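Local coordinates for protein cysteine hydrolase (Vibrio cholerae, PDB 6V98) that serves as an effector of the type VI secretion system and is probably a cysteine hydrolase of the papain-like peptidase clan, delivered into rival cells, at residues G74-V79 with G132-N137; V79-V84 with S104-Q109. All coordinates share one frame; numbering follows the deposited sequence.

Contact 1 (G74-V79 with G132-N137)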
loop_
_atom_site.group_PDB
_atom_site.type_symbol
_atom_site.label_atom_id
_atom_site.label_comp_id
_atom_site.label_asym_id
_atom_site.label_seq_id
_atom_site.Cartn_x
_atom_site.Cartn_y
_atom_site.Cartn_z
ATOM N N GLY A 74 -12.093 11.448 3.631
ATOM C CA GLY A 74 -11.350 10.377 2.988
ATOM C C GLY A 74 -10.897 10.744 1.590
ATOM O O GLY A 74 -11.713 11.167 0.764
ATOM N N ASN A 75 -9.597 10.622 1.319
ATOM C CA ASN A 75 -9.057 10.954 0.007
ATOM C C ASN A 75 -7.887 10.043 -0.298
ATOM O O ASN A 75 -7.160 9.626 0.606
ATOM C CB ASN A 75 -8.572 12.402 -0.087
ATOM C CG ASN A 75 -9.708 13.406 -0.003
ATOM O OD1 ASN A 75 -10.398 13.669 -0.993
ATOM N ND2 ASN A 75 -9.926 13.950 1.194
ATOM N N VAL A 76 -7.706 9.761 -1.578
ATOM C CA VAL A 76 -6.519 9.063 -2.054
ATOM C C VAL A 76 -5.394 10.073 -2.194
ATOM O O VAL A 76 -5.610 11.207 -2.639
ATOM C CB VAL A 76 -6.796 8.385 -3.405
ATOM C CG1 VAL A 76 -5.533 7.688 -3.940
ATOM C CG2 VAL A 76 -7.957 7.411 -3.283
ATOM N N ARG A 77 -4.182 9.673 -1.836
ATOM C CA ARG A 77 -3.047 10.524 -2.140
ATOM C C ARG A 77 -1.903 9.677 -2.662
ATOM O O ARG A 77 -1.797 8.474 -2.389
ATOM C CB ARG A 77 -2.632 11.372 -0.922
ATOM C CG ARG A 77 -1.650 10.772 0.013
ATOM C CD ARG A 77 -1.115 11.818 1.037
ATOM N NE ARG A 77 -0.333 11.136 2.060
ATOM C CZ ARG A 77 0.210 11.705 3.130
ATOM N NH1 ARG A 77 0.070 13.010 3.356
ATOM N NH2 ARG A 77 0.903 10.957 3.978
ATOM N N LYS A 78 -1.075 10.327 -3.462
ATOM C CA LYS A 78 0.109 9.737 -4.050
ATOM C C LYS A 78 1.301 10.412 -3.396
ATOM O O LYS A 78 1.304 11.635 -3.250
ATOM C CB LYS A 78 0.113 9.979 -5.555
ATOM C CG LYS A 78 1.364 9.569 -6.250
ATOM C CD LYS A 78 1.271 9.924 -7.729
ATOM C CE LYS A 78 2.378 9.222 -8.487
ATOM N NZ LYS A 78 3.716 9.644 -7.982
ATOM N N VAL A 79 2.276 9.623 -2.962
ATOM C CA VAL A 79 3.495 10.154 -2.357
ATOM C C VAL A 79 4.650 9.784 -3.267
ATOM O O VAL A 79 4.859 8.600 -3.550
ATOM C CB VAL A 79 3.736 9.601 -0.947
ATOM C CG1 VAL A 79 5.013 10.226 -0.355
ATOM C CG2 VAL A 79 2.530 9.849 -0.056
ATOM N N GLY A 132 -7.380 6.583 -11.329
ATOM C CA GLY A 132 -8.828 6.704 -11.436
ATOM C C GLY A 132 -9.494 6.932 -10.091
ATOM O O GLY A 132 -10.401 7.759 -9.970
ATOM N N LYS A 133 -9.040 6.223 -9.058
ATOM C CA LYS A 133 -9.594 6.449 -7.733
ATOM C C LYS A 133 -9.213 7.831 -7.216
ATOM O O LYS A 133 -10.024 8.507 -6.567
ATOM C CB LYS A 133 -9.120 5.356 -6.779
ATOM C CG LYS A 133 -9.728 3.991 -7.019
ATOM C CD LYS A 133 -11.245 4.059 -7.135
ATOM C CE LYS A 133 -11.877 2.681 -7.037
ATOM N NZ LYS A 133 -13.203 2.644 -7.717
ATOM N N MET A 134 -7.998 8.287 -7.516
ATOM C CA MET A 134 -7.633 9.636 -7.102
ATOM C C MET A 134 -8.487 10.684 -7.805
ATOM O O MET A 134 -8.832 11.704 -7.197
ATOM C CB MET A 134 -6.150 9.900 -7.345
ATOM C CG MET A 134 -5.679 11.156 -6.622
ATOM S SD MET A 134 -3.937 11.089 -6.238
ATOM C CE MET A 134 -3.285 10.909 -7.902
ATOM N N ASP A 135 -8.871 10.435 -9.064
ATOM C CA ASP A 135 -9.768 11.347 -9.776
ATOM C C ASP A 135 -11.124 11.500 -9.096
ATOM O O ASP A 135 -11.857 12.446 -9.408
ATOM C CB ASP A 135 -9.991 10.874 -11.220
ATOM C CG ASP A 135 -8.766 11.055 -12.096
ATOM O OD1 ASP A 135 -7.841 11.784 -11.679
ATOM O OD2 ASP A 135 -8.728 10.468 -13.199
ATOM N N LEU A 136 -11.484 10.601 -8.187
ATOM C CA LEU A 136 -12.754 10.692 -7.477
ATOM C C LEU A 136 -12.691 11.551 -6.219
ATOM O O LEU A 136 -13.714 11.709 -5.542
ATOM C CB LEU A 136 -13.247 9.297 -7.099
ATOM C CG LEU A 136 -13.630 8.390 -8.268
ATOM C CD1 LEU A 136 -13.961 6.995 -7.732
ATOM C CD2 LEU A 136 -14.809 8.985 -9.033
ATOM N N ASN A 137 -11.527 12.114 -5.887
ATOM C CA ASN A 137 -11.382 12.780 -4.598
ATOM C C ASN A 137 -12.371 13.924 -4.423
ATOM O O ASN A 137 -12.822 14.181 -3.301
ATOM C CB ASN A 137 -9.955 13.311 -4.421
ATOM C CG ASN A 137 -8.993 12.264 -3.854
ATOM O OD1 ASN A 137 -9.397 11.176 -3.463
ATOM N ND2 ASN A 137 -7.707 12.620 -3.786
#

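Contact 2 (V79-V84 with S104-Q109)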
loop_
_atom_site.group_PDB
_atom_site.type_symbol
_atom_site.label_atom_id
_atom_site.label_comp_id
_atom_site.label_asym_id
_atom_site.label_seq_id
_atom_site.Cartn_x
_atom_site.Cartn_y
_atom_site.Cartn_z
ATOM N N VAL A 79 2.276 9.623 -2.962
ATOM C CA VAL A 79 3.495 10.154 -2.357
ATOM C C VAL A 79 4.650 9.784 -3.267
ATOM O O VAL A 79 4.859 8.600 -3.550
ATOM C CB VAL A 79 3.736 9.601 -0.947
ATOM C CG1 VAL A 79 5.013 10.226 -0.355
ATOM C CG2 VAL A 79 2.530 9.849 -0.056
ATOM N N GLY A 80 5.404 10.785 -3.719
ATOM C CA GLY A 80 6.598 10.509 -4.500
ATOM C C GLY A 80 7.622 9.710 -3.713
ATOM O O GLY A 80 7.893 10.035 -2.553
ATOM N N VAL A 81 8.172 8.650 -4.313
ATOM C CA VAL A 81 9.216 7.837 -3.696
ATOM C C VAL A 81 10.301 7.561 -4.728
ATOM O O VAL A 81 10.121 7.762 -5.932
ATOM C CB VAL A 81 8.689 6.504 -3.118
ATOM C CG1 VAL A 81 7.762 6.757 -1.925
ATOM C CG2 VAL A 81 7.981 5.687 -4.198
ATOM N N SER A 82 11.449 7.104 -4.237
ATOM C CA SER A 82 12.520 6.707 -5.136
ATOM C C SER A 82 12.112 5.470 -5.925
ATOM O O SER A 82 11.282 4.672 -5.485
ATOM C CB SER A 82 13.809 6.427 -4.355
ATOM O OG SER A 82 14.232 7.573 -3.627
ATOM N N ASN A 83 12.705 5.314 -7.105
ATOM C CA ASN A 83 12.573 4.058 -7.822
ATOM C C ASN A 83 13.519 3.020 -7.232
ATOM O O ASN A 83 14.541 3.349 -6.621
ATOM C CB ASN A 83 12.873 4.246 -9.305
ATOM C CG ASN A 83 11.858 5.140 -9.977
ATOM O OD1 ASN A 83 10.700 5.175 -9.577
ATOM N ND2 ASN A 83 12.289 5.870 -10.995
ATOM N N VAL A 84 13.176 1.755 -7.426
ATOM C CA VAL A 84 14.023 0.661 -6.993
ATOM C C VAL A 84 14.892 0.209 -8.161
ATOM O O VAL A 84 14.669 0.573 -9.314
ATOM C CB VAL A 84 13.202 -0.518 -6.422
ATOM C CG1 VAL A 84 12.379 -0.059 -5.226
ATOM C CG2 VAL A 84 12.298 -1.131 -7.499
ATOM N N SER A 104 7.866 5.038 5.417
ATOM C CA SER A 104 7.658 5.062 6.859
ATOM C C SER A 104 7.675 6.491 7.400
ATOM O O SER A 104 6.837 6.857 8.235
ATOM C CB SER A 104 8.723 4.214 7.556
ATOM O OG SER A 104 8.550 4.298 8.953
ATOM N N LEU A 105 8.630 7.310 6.946
ATOM C CA LEU A 105 8.699 8.692 7.408
ATOM C C LEU A 105 7.498 9.490 6.928
ATOM O O LEU A 105 6.887 10.238 7.703
ATOM C CB LEU A 105 9.988 9.357 6.912
ATOM C CG LEU A 105 10.059 10.864 7.174
ATOM C CD1 LEU A 105 9.926 11.139 8.666
ATOM C CD2 LEU A 105 11.365 11.472 6.635
ATOM N N ARG A 106 7.154 9.343 5.647
ATOM C CA ARG A 106 6.234 10.271 5.000
ATOM C C ARG A 106 4.791 9.908 5.284
ATOM O O ARG A 106 3.942 10.799 5.374
ATOM C CB ARG A 106 6.479 10.291 3.484
ATOM C CG ARG A 106 7.736 11.072 3.096
ATOM C CD ARG A 106 8.207 10.826 1.665
ATOM N NE ARG A 106 9.580 11.348 1.496
ATOM C CZ ARG A 106 10.329 11.153 0.415
ATOM N NH1 ARG A 106 9.847 10.459 -0.605
ATOM N NH2 ARG A 106 11.565 11.648 0.350
ATOM N N SER A 107 4.511 8.616 5.437
ATOM C CA SER A 107 3.150 8.115 5.585
ATOM C C SER A 107 2.947 7.235 6.807
ATOM O O SER A 107 1.799 6.938 7.139
ATOM C CB SER A 107 2.742 7.317 4.335
ATOM O OG SER A 107 2.752 8.141 3.187
ATOM N N GLY A 108 4.007 6.796 7.475
ATOM C CA GLY A 108 3.854 5.749 8.460
ATOM C C GLY A 108 4.276 6.056 9.881
ATOM O O GLY A 108 4.511 5.119 10.652
ATOM N N GLN A 109 4.370 7.339 10.249
ATOM C CA GLN A 109 4.699 7.745 11.618
ATOM C C GLN A 109 6.036 7.155 12.077
ATOM O O GLN A 109 6.266 6.932 13.277
ATOM C CB GLN A 109 3.575 7.376 12.592
ATOM C CG GLN A 109 2.288 8.167 12.321
ATOM C CD GLN A 109 1.206 7.925 13.357
ATOM O OE1 GLN A 109 1.396 7.166 14.304
ATOM N NE2 GLN A 109 0.041 8.555 13.159
#

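Contact 1 (G74-V79 with G132-N137)
Asn137 reaches across to the edge of strand 75-78 and takes hold of the backbone of Val76, a compact example of how a side-chain amide can stand in for a missing neighbouring strand. Its CB lies 3.5 Å from Asn75 OD1, and its CG is equally close to that oxygen and lies near Val76 N. At the tip the two branches divide the work. OD1 accepts from Val76 N at 2.9 Å, the donor tilted 20° from the carbonyl plane, whereas ND2 donates to Val76 O at 2.8 Å, a nearly straight bond in the carbonyl plane and on a lone pair. Two bonds to one residue fix the rotation of the amide.

The Asn75 amide stands almost perpendicular to it, 89° apart; its ND2 is bonded to Tyr65 O and its OD1 to Asn67 and Lys142, and Lys142 also binds Asn137 O. Beside the amide, Val76 packs its CG1 against Met134 CB at 4.1 Å and points CG2 at Lys133 O. With CG anti to the backbone N (chi1 -166°), Met134 carries SD alongside the strand, 4.0 Å from Val76 O. Asn137 closes a type I turn that starts at Met134, in the C-terminal part of helix 123-134, and the arrangement is that of a turn following a helix, pinned to the edge strand of an antiparallel sheet.

Contact 2 (V79-V84 with S104-Q109)
The Arg106 guanidinium meets the loop 79-84 edge-on: Gly80 O lies near the plane, 2.8 Å from NH1, with Val81 CA also at the edge, 4.1 Å from the same nitrogen. An extended run from CG to NE brings the group there, after a first torsion (chi1 -76°) that sets CG beside the backbone N.

The aliphatic part of the same side chain does separate work. Val79 CG1 rests against Arg106 CD at 3.8 Å and against its CB at 4.1 Å, the two side chains meeting at a slant. Here the C-terminal part of helix 93-107 packs against the loop that follows strand 75-78, an edge strand of the seven-stranded antiparallel sheet, and the contact lies at the surface of the TseH-like fold. Val79 also touches Tyr59 and Glu61 of the adjacent strand 57-63, so its side chain touches both that strand and the helix.

Its second methyl, CG2, faces Ser107 OG at 3.7 Å, an apolar touch on a polar atom. That hydroxyl is hydrogen-bonded to Glu61 OE2, with a weak further bond to Arg77 NH2, so the polar end of Ser107 is turned to account by the sheet while its flank meets the valine. Farther along the loop, Ser82 OG is hydrogen-bonded to Glu102 OE2 of the same helix.

How the contacts relate
Contact 1 and contact 2 have centres about 16 Å apart and share Val79, near the end of strand 75-78. Along the chain the order is 74-79, 79-84, 104-109 and 132-137, so both segments of contact 2 fall between those of contact 1, apart from the shared residue. The edge strand of the seven-stranded sheet and the loop that follows it are thus met by two helices: helix 123-134 at contact 1 and helix 93-107 at contact 2. Arg77, salt-bridged to Glu61, packs its NH2 3.3 Å from Arg106 O, so the two contacts touch. Both belong to the TseH-like region, and they tie one of its two outermost strands, together with the following loop, to the flanking helices.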